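Long-range contacts in uncharacterized protein RPA4178 (Rhodopseudomonas palustris, PDB 3LAG), which is of unknown function but has a cupin fold and carries a nickel ion held by histidines in the crystal: residues D46-I51 / R58-L63; V52-T57 / G74-V79. All blocks are in the same frame, centred on the assembly; numbering follows the deposited sequence.

Interaction 1 of 2, residues D46-I51 / R58-L63; sequences DGEMTI and RSLAQL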
ATOM      1  N   ASP B  46       1.743 -10.474  -8.134  1.00 10.44           N
ATOM      2  CA  ASP B  46       0.671 -11.436  -8.352  1.00 10.68           C
ATOM      3  C   ASP B  46       1.048 -12.719  -7.629  1.00 11.67           C
ATOM      4  O   ASP B  46       2.214 -13.115  -7.613  1.00 10.70           O
ATOM      5  CB  ASP B  46       0.492 -11.735  -9.841  1.00 11.37           C
ATOM      6  CG  ASP B  46       0.068 -10.519 -10.656  1.00 12.55           C
ATOM      7  OD1 ASP B  46      -0.273  -9.459 -10.088  1.00 10.91           O
ATOM      8  OD2 ASP B  46       0.077 -10.631 -11.895  1.00 15.24           O
ATOM      9  N   GLY B  47       0.078 -13.376  -7.021  1.00 11.45           N
ATOM     10  CA  GLY B  47       0.413 -14.579  -6.294  1.00 12.66           C
ATOM     11  C   GLY B  47      -0.799 -15.373  -5.907  1.00 10.79           C
ATOM     12  O   GLY B  47      -1.936 -14.930  -6.075  1.00 12.10           O
ATOM     13  N   GLU B  48      -0.519 -16.549  -5.355  1.00  9.91           N
ATOM     14  CA  GLU B  48      -1.555 -17.442  -4.868  0.50  9.14           C
ATOM     15  C   GLU B  48      -1.188 -17.803  -3.443  1.00  9.52           C
ATOM     16  O   GLU B  48      -0.249 -18.556  -3.191  1.00  9.37           O
ATOM     17  CB  GLU B  48      -1.674 -18.680  -5.754  0.50  9.37           C
ATOM     18  CG  GLU B  48      -1.925 -18.335  -7.205  0.50 11.82           C
ATOM     19  CD  GLU B  48      -2.070 -19.561  -8.065  0.50 13.70           C
ATOM     20  OE1 GLU B  48      -1.042 -20.058  -8.577  0.50 14.97           O
ATOM     21  OE2 GLU B  48      -3.212 -20.027  -8.225  0.50 15.19           O
HETATM   22  N   MSE B  49      -1.926 -17.202  -2.516  1.00 10.04           N
HETATM   23  CA  MSE B  49      -1.645 -17.255  -1.082  1.00 11.43           C
HETATM   24  C   MSE B  49      -2.584 -18.216  -0.363  1.00 11.69           C
HETATM   25  O   MSE B  49      -3.801 -18.010  -0.357  1.00 13.09           O
HETATM   26  CB  MSE B  49      -1.795 -15.836  -0.502  1.00 12.48           C
HETATM   27  CG  MSE B  49      -1.360 -15.663   0.943  1.00 12.29           C
HETATM   28 SE   MSE B  49      -1.589 -13.826   1.562  0.60 16.19          SE
HETATM   29  CE  MSE B  49      -3.540 -13.880   1.667  1.00 14.22           C
ATOM     30  N   THR B  50      -2.023 -19.253   0.255  1.00  9.13           N
ATOM     31  CA  THR B  50      -2.834 -20.215   0.980  1.00 10.09           C
ATOM     32  C   THR B  50      -3.317 -19.613   2.300  1.00  9.43           C
ATOM     33  O   THR B  50      -2.529 -19.072   3.081  1.00 10.54           O
ATOM     34  CB  THR B  50      -2.044 -21.503   1.220  1.00 11.21           C
ATOM     35  OG1 THR B  50      -1.716 -22.088  -0.047  1.00 12.19           O
ATOM     36  CG2 THR B  50      -2.857 -22.492   2.036  1.00 11.35           C
ATOM     37  N   ILE B  51      -4.628 -19.690   2.529  1.00  8.82           N
ATOM     38  CA  ILE B  51      -5.223 -19.234   3.774  1.00  9.31           C
ATOM     39  C   ILE B  51      -5.819 -20.442   4.470  1.00  9.17           C
ATOM     40  O   ILE B  51      -6.635 -21.158   3.877  1.00  9.99           O
ATOM     41  CB  ILE B  51      -6.351 -18.210   3.529  1.00 11.02           C
ATOM     42  CG1 ILE B  51      -5.813 -17.024   2.718  1.00 12.63           C
ATOM     43  CG2 ILE B  51      -6.955 -17.765   4.859  1.00 12.76           C
ATOM     44  CD1 ILE B  51      -6.836 -15.938   2.435  1.00 14.52           C
ATOM     45  N   ARG B  58      -8.553 -25.075   3.637  1.00 11.85           N
ATOM     46  CA  ARG B  58      -7.649 -24.166   2.951  1.00 12.84           C
ATOM     47  C   ARG B  58      -8.249 -23.619   1.676  1.00 11.84           C
ATOM     48  O   ARG B  58      -9.013 -24.304   0.988  1.00 11.23           O
ATOM     49  CB  ARG B  58      -6.349 -24.887   2.586  1.00 14.70           C
ATOM     50  CG  ARG B  58      -5.514 -25.312   3.768  1.00 17.14           C
ATOM     51  CD  ARG B  58      -4.241 -26.002   3.305  1.00 17.13           C
ATOM     52  NE  ARG B  58      -3.334 -26.255   4.421  1.00 18.43           N
ATOM     53  CZ  ARG B  58      -2.019 -26.385   4.299  1.00 22.36           C
ATOM     54  NH1 ARG B  58      -1.448 -26.288   3.104  1.00 23.79           N
ATOM     55  NH2 ARG B  58      -1.274 -26.612   5.375  1.00 23.99           N
ATOM     56  N   SER B  59      -7.860 -22.396   1.354  1.00 11.02           N
ATOM     57  CA  SER B  59      -8.228 -21.777   0.096  1.00 10.57           C
ATOM     58  C   SER B  59      -7.015 -21.006  -0.404  1.00 10.50           C
ATOM     59  O   SER B  59      -6.055 -20.793   0.334  1.00 11.42           O
ATOM     60  CB  SER B  59      -9.433 -20.854   0.277  1.00 11.65           C
ATOM     61  OG  SER B  59      -9.162 -19.839   1.228  1.00 13.66           O
ATOM     62  N   LEU B  60      -7.090 -20.527  -1.640  0.50  9.39           N
ATOM     63  CA  LEU B  60      -5.942 -19.916  -2.292  0.50  9.42           C
ATOM     64  C   LEU B  60      -6.289 -18.514  -2.796  0.50  8.99           C
ATOM     65  O   LEU B  60      -6.805 -18.356  -3.909  0.50  8.56           O
ATOM     66  CB  LEU B  60      -5.502 -20.803  -3.452  0.50 10.91           C
ATOM     67  CG  LEU B  60      -4.156 -20.524  -4.116  0.50 11.64           C
ATOM     68  CD1 LEU B  60      -3.039 -20.537  -3.085  0.50 11.65           C
ATOM     69  CD2 LEU B  60      -3.891 -21.557  -5.202  0.50 11.50           C
ATOM     70  N   ALA B  61      -6.030 -17.505  -1.963  1.00  9.66           N
ATOM     71  CA  ALA B  61      -6.343 -16.125  -2.308  1.00  9.71           C
ATOM     72  C   ALA B  61      -5.573 -15.730  -3.562  1.00  9.20           C
ATOM     73  O   ALA B  61      -4.349 -15.944  -3.666  1.00  9.31           O
ATOM     74  CB  ALA B  61      -6.000 -15.194  -1.155  1.00 10.93           C
ATOM     75  N   GLN B  62      -6.305 -15.145  -4.505  1.00  9.67           N
ATOM     76  CA  GLN B  62      -5.727 -14.693  -5.756  1.00 10.93           C
ATOM     77  C   GLN B  62      -5.354 -13.213  -5.662  1.00 10.36           C
ATOM     78  O   GLN B  62      -6.198 -12.326  -5.830  1.00 11.88           O
ATOM     79  CB  GLN B  62      -6.698 -14.952  -6.902  1.00 11.88           C
ATOM     80  CG  GLN B  62      -7.051 -16.425  -7.054  1.00 12.91           C
ATOM     81  CD  GLN B  62      -5.843 -17.286  -7.374  1.00 18.37           C
ATOM     82  OE1 GLN B  62      -5.505 -18.206  -6.626  1.00 20.53           O
ATOM     83  NE2 GLN B  62      -5.182 -16.988  -8.484  1.00 19.54           N
ATOM     84  N   LEU B  63      -4.080 -12.970  -5.372  1.00  9.81           N
ATOM     85  CA  LEU B  63      -3.557 -11.615  -5.185  1.00 10.10           C
ATOM     86  C   LEU B  63      -3.173 -10.990  -6.513  1.00  9.67           C
ATOM     87  O   LEU B  63      -2.455 -11.619  -7.290  1.00 10.01           O
ATOM     88  CB  LEU B  63      -2.302 -11.639  -4.307  1.00 11.21           C
ATOM     89  CG  LEU B  63      -2.423 -12.273  -2.927  1.00 12.55           C
ATOM     90  CD1 LEU B  63      -1.101 -12.177  -2.178  1.00 13.36           C
ATOM     91  CD2 LEU B  63      -3.560 -11.629  -2.146  1.00 16.05           C
TER
HETATM   92  O   HOH W   1      -9.377 -20.626   3.809  1.00 12.15           O
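Met49 (selenomethionine) and Ala61 sit opposite each other in a beta hairpin of the cupin fold, where strand 47-51 runs antiparallel to strand 58-63 at the outer end of the sheet. Six backbone hydrogen bonds join the strands, two for each of the pairs Gly47-Leu63, Met49-Ala61 and Ile51-Ser59. The bond from Met49 N to Ala61 O is nearly straight (169°), while the return bond from Ala61 N to Met49 O is short at 2.8 Å but more bent. Between these pairs, CA-H...O contacts such as Thr50 CA to Ser59 O, 3.3 Å, fill in the ladder.

Apolar packing lies on the face that carries Met49, Ile51, Ala61 and Leu63. With chi1 at -172° the Met49 side chain runs out beside its own carbonyl carbon, and a bend at chi3 leaves Met49 CE 4.0 Å from Ala61 CB. Ile51 CD1 reaches Ala61 CB at 3.8 Å, and Leu63 CD1 lies against CB and SE of Met49. Val79, Tyr69 and Ile87 also touch Met49, so Met49 and Leu63 point into the barrel interior, while the Ile51-Ser59 end is more open.

Separately, Thr50 CG2 meets the aliphatic CD of Arg58 at 4.0 Å, the two side chains crossing at a slant.

One water bridges the Ile51-Ser59 pair: it donates to Ile51 O at 2.8 Å, an oxygen that also accepts from Ser59 N, and lies 2.7 Å from Ser59 OG.

Interaction 2 of 2, residues V52-T57 / G74-V79; sequences VAPDGT and GVQHDV. With NI (nickel (II) ion), chain F.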
ATOM      1  N   VAL B  52      -5.390 -20.693   5.705  1.00  9.17           N
ATOM      2  CA  VAL B  52      -5.913 -21.809   6.484  1.00 10.22           C
ATOM      3  C   VAL B  52      -6.875 -21.260   7.524  1.00  9.11           C
ATOM      4  O   VAL B  52      -6.498 -20.451   8.384  1.00 10.38           O
ATOM      5  CB  VAL B  52      -4.811 -22.606   7.191  1.00 10.99           C
ATOM      6  CG1 VAL B  52      -5.405 -23.880   7.820  1.00 11.01           C
ATOM      7  CG2 VAL B  52      -3.681 -22.943   6.223  1.00 11.79           C
ATOM      8  N   ALA B  53      -8.137 -21.663   7.398  1.00 11.81           N
ATOM      9  CA  ALA B  53      -9.187 -21.213   8.296  1.00 14.07           C
ATOM     10  C   ALA B  53      -9.058 -21.951   9.623  1.00 14.78           C
ATOM     11  O   ALA B  53      -8.360 -22.961   9.706  1.00 13.76           O
ATOM     12  CB  ALA B  53     -10.554 -21.473   7.668  1.00 14.32           C
ATOM     13  N   PRO B  54      -9.727 -21.448  10.674  1.00 16.32           N
ATOM     14  CA  PRO B  54      -9.641 -22.143  11.964  1.00 18.40           C
ATOM     15  C   PRO B  54     -10.051 -23.620  11.892  1.00 19.39           C
ATOM     16  O   PRO B  54      -9.553 -24.404  12.698  1.00 21.38           O
ATOM     17  CB  PRO B  54     -10.606 -21.350  12.853  1.00 18.70           C
ATOM     18  CG  PRO B  54     -10.622 -19.983  12.258  1.00 18.26           C
ATOM     19  CD  PRO B  54     -10.481 -20.186  10.770  1.00 17.13           C
ATOM     20  N   ASP B  55     -10.917 -23.997  10.951  1.00 18.05           N
ATOM     21  CA  ASP B  55     -11.352 -25.392  10.851  1.00 16.81           C
ATOM     22  C   ASP B  55     -10.372 -26.270  10.081  1.00 17.10           C
ATOM     23  O   ASP B  55     -10.628 -27.454   9.854  1.00 17.53           O
ATOM     24  CB  ASP B  55     -12.773 -25.512  10.268  1.00 16.74           C
ATOM     25  CG  ASP B  55     -12.824 -25.266   8.771  1.00 15.86           C
ATOM     26  OD1 ASP B  55     -11.820 -24.803   8.201  1.00 16.23           O
ATOM     27  OD2 ASP B  55     -13.876 -25.531   8.157  1.00 17.11           O
ATOM     28  N   GLY B  56      -9.249 -25.688   9.674  1.00 16.08           N
ATOM     29  CA  GLY B  56      -8.219 -26.451   9.002  1.00 16.97           C
ATOM     30  C   GLY B  56      -8.373 -26.521   7.498  1.00 16.12           C
ATOM     31  O   GLY B  56      -7.459 -26.971   6.805  1.00 16.37           O
ATOM     32  N   THR B  57      -9.519 -26.081   6.978  1.00 14.58           N
ATOM     33  CA  THR B  57      -9.702 -26.049   5.526  1.00 13.10           C
ATOM     34  C   THR B  57      -8.899 -24.907   4.907  1.00 11.02           C
ATOM     35  O   THR B  57      -8.601 -23.914   5.570  1.00 12.04           O
ATOM     36  CB  THR B  57     -11.198 -25.996   5.080  1.00 12.84           C
ATOM     37  OG1 THR B  57     -11.812 -24.780   5.522  1.00 11.85           O
ATOM     38  CG2 THR B  57     -11.970 -27.185   5.638  1.00 15.31           C
ATOM     39  N   GLY B  74     -11.118  -9.374  13.390  1.00  9.71           N
ATOM     40  CA  GLY B  74     -11.843 -10.594  13.671  1.00 10.67           C
ATOM     41  C   GLY B  74     -11.355 -11.706  12.774  1.00 10.25           C
ATOM     42  O   GLY B  74     -11.588 -12.870  13.047  1.00 10.52           O
ATOM     43  N   VAL B  75     -10.683 -11.359  11.682  1.00 10.17           N
ATOM     44  CA  VAL B  75     -10.094 -12.387  10.836  1.00 10.90           C
ATOM     45  C   VAL B  75      -9.122 -13.218  11.661  1.00 10.46           C
ATOM     46  O   VAL B  75      -8.308 -12.670  12.404  1.00 11.59           O
ATOM     47  CB  VAL B  75      -9.367 -11.773   9.616  1.00 12.53           C
ATOM     48  CG1 VAL B  75      -8.493 -12.812   8.912  1.00 13.19           C
ATOM     49  CG2 VAL B  75     -10.381 -11.177   8.648  1.00 13.18           C
ATOM     50  N   GLN B  76      -9.233 -14.539  11.528  1.00 11.34           N
ATOM     51  CA  GLN B  76      -8.350 -15.496  12.196  1.00 13.23           C
ATOM     52  C   GLN B  76      -7.864 -16.465  11.139  1.00 10.95           C
ATOM     53  O   GLN B  76      -8.669 -17.140  10.494  1.00 11.77           O
ATOM     54  CB  GLN B  76      -9.099 -16.302  13.268  1.00 17.06           C
ATOM     55  CG  GLN B  76      -9.777 -15.493  14.349  1.00 20.63           C
ATOM     56  CD  GLN B  76     -10.368 -16.378  15.439  1.00 23.87           C
ATOM     57  OE1 GLN B  76     -10.083 -16.198  16.622  1.00 26.83           O
ATOM     58  NE2 GLN B  76     -11.187 -17.344  15.041  1.00 26.78           N
ATOM     59  N   HIS B  77      -6.554 -16.557  10.946  1.00  9.79           N
ATOM     60  CA  HIS B  77      -6.052 -17.406   9.876  1.00  9.93           C
ATOM     61  C   HIS B  77      -4.565 -17.698  10.021  1.00  7.18           C
ATOM     62  O   HIS B  77      -3.847 -16.989  10.734  1.00  8.68           O
ATOM     63  CB  HIS B  77      -6.375 -16.805   8.480  1.00 11.52           C
ATOM     64  CG  HIS B  77      -5.758 -15.461   8.217  1.00 10.75           C
ATOM     65  ND1 HIS B  77      -6.137 -14.672   7.149  1.00 11.74           N
ATOM     66  CD2 HIS B  77      -4.797 -14.765   8.870  1.00 11.67           C
ATOM     67  CE1 HIS B  77      -5.437 -13.555   7.156  1.00 12.67           C
ATOM     68  NE2 HIS B  77      -4.608 -13.589   8.181  1.00 13.47           N
ATOM     69  N   ASP B  78      -4.122 -18.740   9.328  1.00  8.72           N
ATOM     70  CA  ASP B  78      -2.701 -18.918   9.023  1.00  8.85           C
ATOM     71  C   ASP B  78      -2.563 -18.641   7.538  1.00  9.29           C
ATOM     72  O   ASP B  78      -3.412 -19.056   6.762  1.00 10.24           O
ATOM     73  CB  ASP B  78      -2.276 -20.358   9.318  1.00  9.13           C
ATOM     74  CG  ASP B  78      -0.786 -20.605   9.103  1.00  9.10           C
ATOM     75  OD1 ASP B  78       0.010 -19.642   9.051  1.00  9.82           O
ATOM     76  OD2 ASP B  78      -0.432 -21.800   9.039  1.00 10.74           O
ATOM     77  N   VAL B  79      -1.518 -17.934   7.136  1.00  8.32           N
ATOM     78  CA  VAL B  79      -1.292 -17.679   5.727  1.00  9.53           C
ATOM     79  C   VAL B  79       0.015 -18.345   5.325  1.00  8.46           C
ATOM     80  O   VAL B  79       1.026 -18.225   6.017  1.00  8.85           O
ATOM     81  CB  VAL B  79      -1.302 -16.181   5.447  1.00 11.95           C
ATOM     82  CG1 VAL B  79      -0.681 -15.877   4.105  1.00 15.39           C
ATOM     83  CG2 VAL B  79      -2.742 -15.663   5.549  1.00 11.40           C
TER
HETATM   84 NI    NI F  98      -3.219 -12.067   8.701  0.90 10.16          NI
HETATM   85  O   HOH W   2      -1.377 -10.638   8.993  1.00 12.08           O
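A single antiparallel bridge, Val52 with Asp78, joins the end of strand 47-52 to strand 76-80, which carries a nickel ligand. It is a hydrogen-bonded pair: Val52 N reaches Asp78 O at 2.8 Å, and Asp78 N returns to Val52 O at 3.1 Å. Val52 CB and Asp78 CB lie 4.0 Å apart on the same face of the sheet. The carboxylate of Asp78 has its salt bridge with Arg80.

Beyond the bridge the chains part, and contact continues through Pro54. Its ring crosses the Gln76 side chain at about a right angle, with Pro54 CD 3.6 Å from Gln76 O and Pro54 CG against Gln76 NE2. Pro54 lies in a type I turn from Ala53 to Gly56, closed by a hydrogen bond from Gly56 N to Ala53 O. An Asx turn, Asp55 OD1 to Thr57 N, overlaps its end.

His77 touches Val52 O through its CA and CB, while its ring swings away to the metal. With CG set between backbone N and carbonyl carbon (chi1 61°), His77 NE2 binds nickel at 2.1 Å. Val79 CG2 lies over the centre of one ring face and Val75 CG1 toward the rim of the other. With His33, His35 and a water whose oxygen is 2.4 Å from the nickel ion, His77 contributes to a metal site of the histidine-rich kind found in cupin barrels.

Followed from the N terminus, the chain runs up strand 47-52, turns through 53-57 and comes back along strand 58-63, so interaction 1 closes a short hairpin loop. Interaction 2 closes a longer one: it leaves from the end of the first hairpin strand and the turn, and is met by 74-79 only after the second hairpin strand and strand 69-71 have passed. The two contacts therefore cross along the sequence. They share strand 47-52, which lies between 58-63 and 76-80 in the sheet. Packing joins them directly, with Ile51 CG2 against His77 CB, thereby linking the hairpin to the strand that supplies the nickel ligand His77.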